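Local structure of citrate synthase (Metallosphaera sedula, 6ABX) at residues L129-R134 / G318-L323. The protein probably catalyses the formation of citrate and CoA from oxaloacetate, acetyl-CoA and water in the tricarboxylic acid cycle. Numbering follows the deposited sequence.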
loop_
_atom_site.group_PDB
_atom_site.type_symbol
_atom_site.label_atom_id
_atom_site.label_comp_id
_atom_site.label_asym_id
_atom_site.label_seq_id
_atom_site.Cartn_x
_atom_site.Cartn_y
_atom_site.Cartn_z
ATOM N N LEU A 129 -10.817 18.092 -10.353
ATOM C CA LEU A 129 -11.946 18.419 -9.475
ATOM C C LEU A 129 -11.473 18.905 -8.109
ATOM O O LEU A 129 -12.009 19.898 -7.604
ATOM C CB LEU A 129 -12.857 17.212 -9.368
ATOM C CG LEU A 129 -14.088 17.390 -8.489
ATOM C CD1 LEU A 129 -14.915 18.583 -8.942
ATOM C CD2 LEU A 129 -14.881 16.097 -8.564
ATOM N N ILE A 130 -10.370 18.351 -7.571
ATOM C CA ILE A 130 -9.798 18.929 -6.366
ATOM C C ILE A 130 -9.454 20.397 -6.628
ATOM O O ILE A 130 -9.809 21.258 -5.821
ATOM C CB ILE A 130 -8.570 18.149 -5.846
ATOM C CG1 ILE A 130 -8.907 16.733 -5.423
ATOM C CG2 ILE A 130 -7.889 18.958 -4.717
ATOM C CD1 ILE A 130 -7.698 15.857 -5.140
ATOM N N GLN A 131 -8.698 20.666 -7.703
ATOM C CA GLN A 131 -8.212 22.005 -7.961
ATOM C C GLN A 131 -9.362 22.995 -8.178
ATOM O O GLN A 131 -9.302 24.090 -7.646
ATOM C CB GLN A 131 -7.304 22.028 -9.181
ATOM C CG GLN A 131 -6.828 23.414 -9.516
ATOM C CD GLN A 131 -5.794 23.816 -8.521
ATOM O OE1 GLN A 131 -4.601 23.437 -8.630
ATOM N NE2 GLN A 131 -6.273 24.517 -7.496
ATOM N N ARG A 132 -10.335 22.626 -9.007
ATOM C CA ARG A 132 -11.482 23.491 -9.352
ATOM C C ARG A 132 -12.234 23.796 -8.045
ATOM O O ARG A 132 -12.514 24.971 -7.776
ATOM C CB ARG A 132 -12.450 22.789 -10.304
ATOM C CG ARG A 132 -11.884 22.516 -11.693
ATOM C CD ARG A 132 -11.743 23.733 -12.570
ATOM N NE ARG A 132 -12.978 24.317 -13.088
ATOM C CZ ARG A 132 -13.053 25.424 -13.821
ATOM N NH1 ARG A 132 -11.968 26.043 -14.281
ATOM N NH2 ARG A 132 -14.240 25.873 -14.177
ATOM N N THR A 133 -12.434 22.766 -7.224
ATOM C CA THR A 133 -13.244 22.926 -5.975
ATOM C C THR A 133 -12.548 23.925 -5.042
ATOM O O THR A 133 -13.184 24.801 -4.431
ATOM C CB THR A 133 -13.515 21.574 -5.318
ATOM O OG1 THR A 133 -14.252 20.736 -6.204
ATOM C CG2 THR A 133 -14.267 21.739 -4.023
ATOM N N ARG A 134 -11.225 23.818 -4.923
ATOM C CA ARG A 134 -10.484 24.682 -4.029
ATOM C C ARG A 134 -10.645 26.149 -4.440
ATOM O O ARG A 134 -10.588 27.048 -3.583
ATOM C CB ARG A 134 -9.005 24.324 -3.989
ATOM C CG ARG A 134 -8.762 23.075 -3.184
ATOM C CD ARG A 134 -7.322 22.790 -3.358
ATOM N NE ARG A 134 -6.805 21.859 -2.439
ATOM C CZ ARG A 134 -5.487 21.703 -2.313
ATOM N NH1 ARG A 134 -4.664 22.284 -3.188
ATOM N NH2 ARG A 134 -5.019 20.977 -1.329
ATOM N N GLY A 318 -0.681 26.020 -13.977
ATOM C CA GLY A 318 -1.870 26.365 -13.251
ATOM C C GLY A 318 -2.264 25.427 -12.156
ATOM O O GLY A 318 -3.389 25.541 -11.621
ATOM N N PHE A 319 -1.392 24.462 -11.764
ATOM C CA PHE A 319 -1.687 23.625 -10.624
ATOM C C PHE A 319 -1.158 24.217 -9.314
ATOM O O PHE A 319 -0.023 24.678 -9.319
ATOM C CB PHE A 319 -1.023 22.262 -10.847
ATOM C CG PHE A 319 -1.559 21.493 -12.030
ATOM C CD1 PHE A 319 -2.696 20.727 -11.871
ATOM C CD2 PHE A 319 -0.940 21.524 -13.261
ATOM C CE1 PHE A 319 -3.190 19.996 -12.933
ATOM C CE2 PHE A 319 -1.420 20.769 -14.323
ATOM C CZ PHE A 319 -2.549 20.020 -14.145
ATOM N N ASP A 320 -1.916 24.134 -8.205
ATOM C CA ASP A 320 -1.466 24.470 -6.863
ATOM C C ASP A 320 -0.293 23.556 -6.547
ATOM O O ASP A 320 -0.318 22.355 -6.844
ATOM C CB ASP A 320 -2.503 24.292 -5.725
ATOM C CG ASP A 320 -3.640 25.290 -5.702
ATOM O OD1 ASP A 320 -3.468 26.366 -6.315
ATOM O OD2 ASP A 320 -4.717 24.954 -5.102
ATOM N N PRO A 321 0.771 24.097 -5.929
ATOM C CA PRO A 321 1.897 23.293 -5.492
ATOM C C PRO A 321 1.572 22.027 -4.701
ATOM O O PRO A 321 2.217 20.995 -4.931
ATOM C CB PRO A 321 2.683 24.266 -4.605
ATOM C CG PRO A 321 2.423 25.586 -5.248
ATOM C CD PRO A 321 0.963 25.522 -5.623
ATOM N N ASP A 322 0.558 22.040 -3.841
ATOM C CA ASP A 322 0.457 20.871 -3.046
ATOM C C ASP A 322 -0.281 19.754 -3.818
ATOM O O ASP A 322 -0.400 18.662 -3.289
ATOM C CB ASP A 322 -0.170 21.145 -1.698
ATOM C CG ASP A 322 -1.637 21.412 -1.833
ATOM O OD1 ASP A 322 -2.035 21.748 -2.951
ATOM O OD2 ASP A 322 -2.354 21.304 -0.802
ATOM N N LEU A 323 -0.762 20.029 -5.036
ATOM C CA LEU A 323 -1.264 18.926 -5.900
ATOM C C LEU A 323 -0.112 18.211 -6.597
ATOM O O LEU A 323 -0.359 17.141 -7.262
ATOM C CB LEU A 323 -2.253 19.500 -6.910
ATOM C CG LEU A 323 -3.557 19.975 -6.289
ATOM C CD1 LEU A 323 -4.546 20.366 -7.361
ATOM C CD2 LEU A 323 -4.167 18.887 -5.417
#
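I130 CG2 lies 3.8 Å from L323 CD2, the side chains running antiparallel alongside. Q131 CG is anti to the backbone N (chi1 177°) and the chain bends at chi2, turning the amide to the loop; there OE1 accepts a nearly straight bond from D320 N (2.8 Å), while NE2 donates to D320 OD2 (2.9 Å). The amide and carboxylate planes stand 89° apart; OD2 lies close to the amide plane, but NE2 approaches it from above the carboxylate. This double grip fixes the amide's rotation, and L323 CD1 packs against Q131 CB. R134, extended from CG to NE, meets D322 end-on in a bidentate salt bridge, NH1 to OD1 and NH2 to OD2, each 2.7 Å, the two groups almost in one plane. NH1 also reaches the anti lone pair of D320 OD2 through a longer, bent bond (3.3 Å, 142°) tilted from the guanidinium plane; D320 OD2, shared with Q131 NE2, thus joins R134 and D322 in a salt-bridge network. L323 CD2 sits above one guanidinium face, offset toward its rim. A methionine in place of R134 would probably leave the D322 carboxylate without its charged mate. The contact ties the C-terminal turn of helix 112-134 to the loop joining helices 310-316 and 324-343. R135 also salt-bridges D320 OD1, P91 of helix 91-105 packs against R134, D322 and L323, and I156 of helix 148-157 touches Q131 and F319.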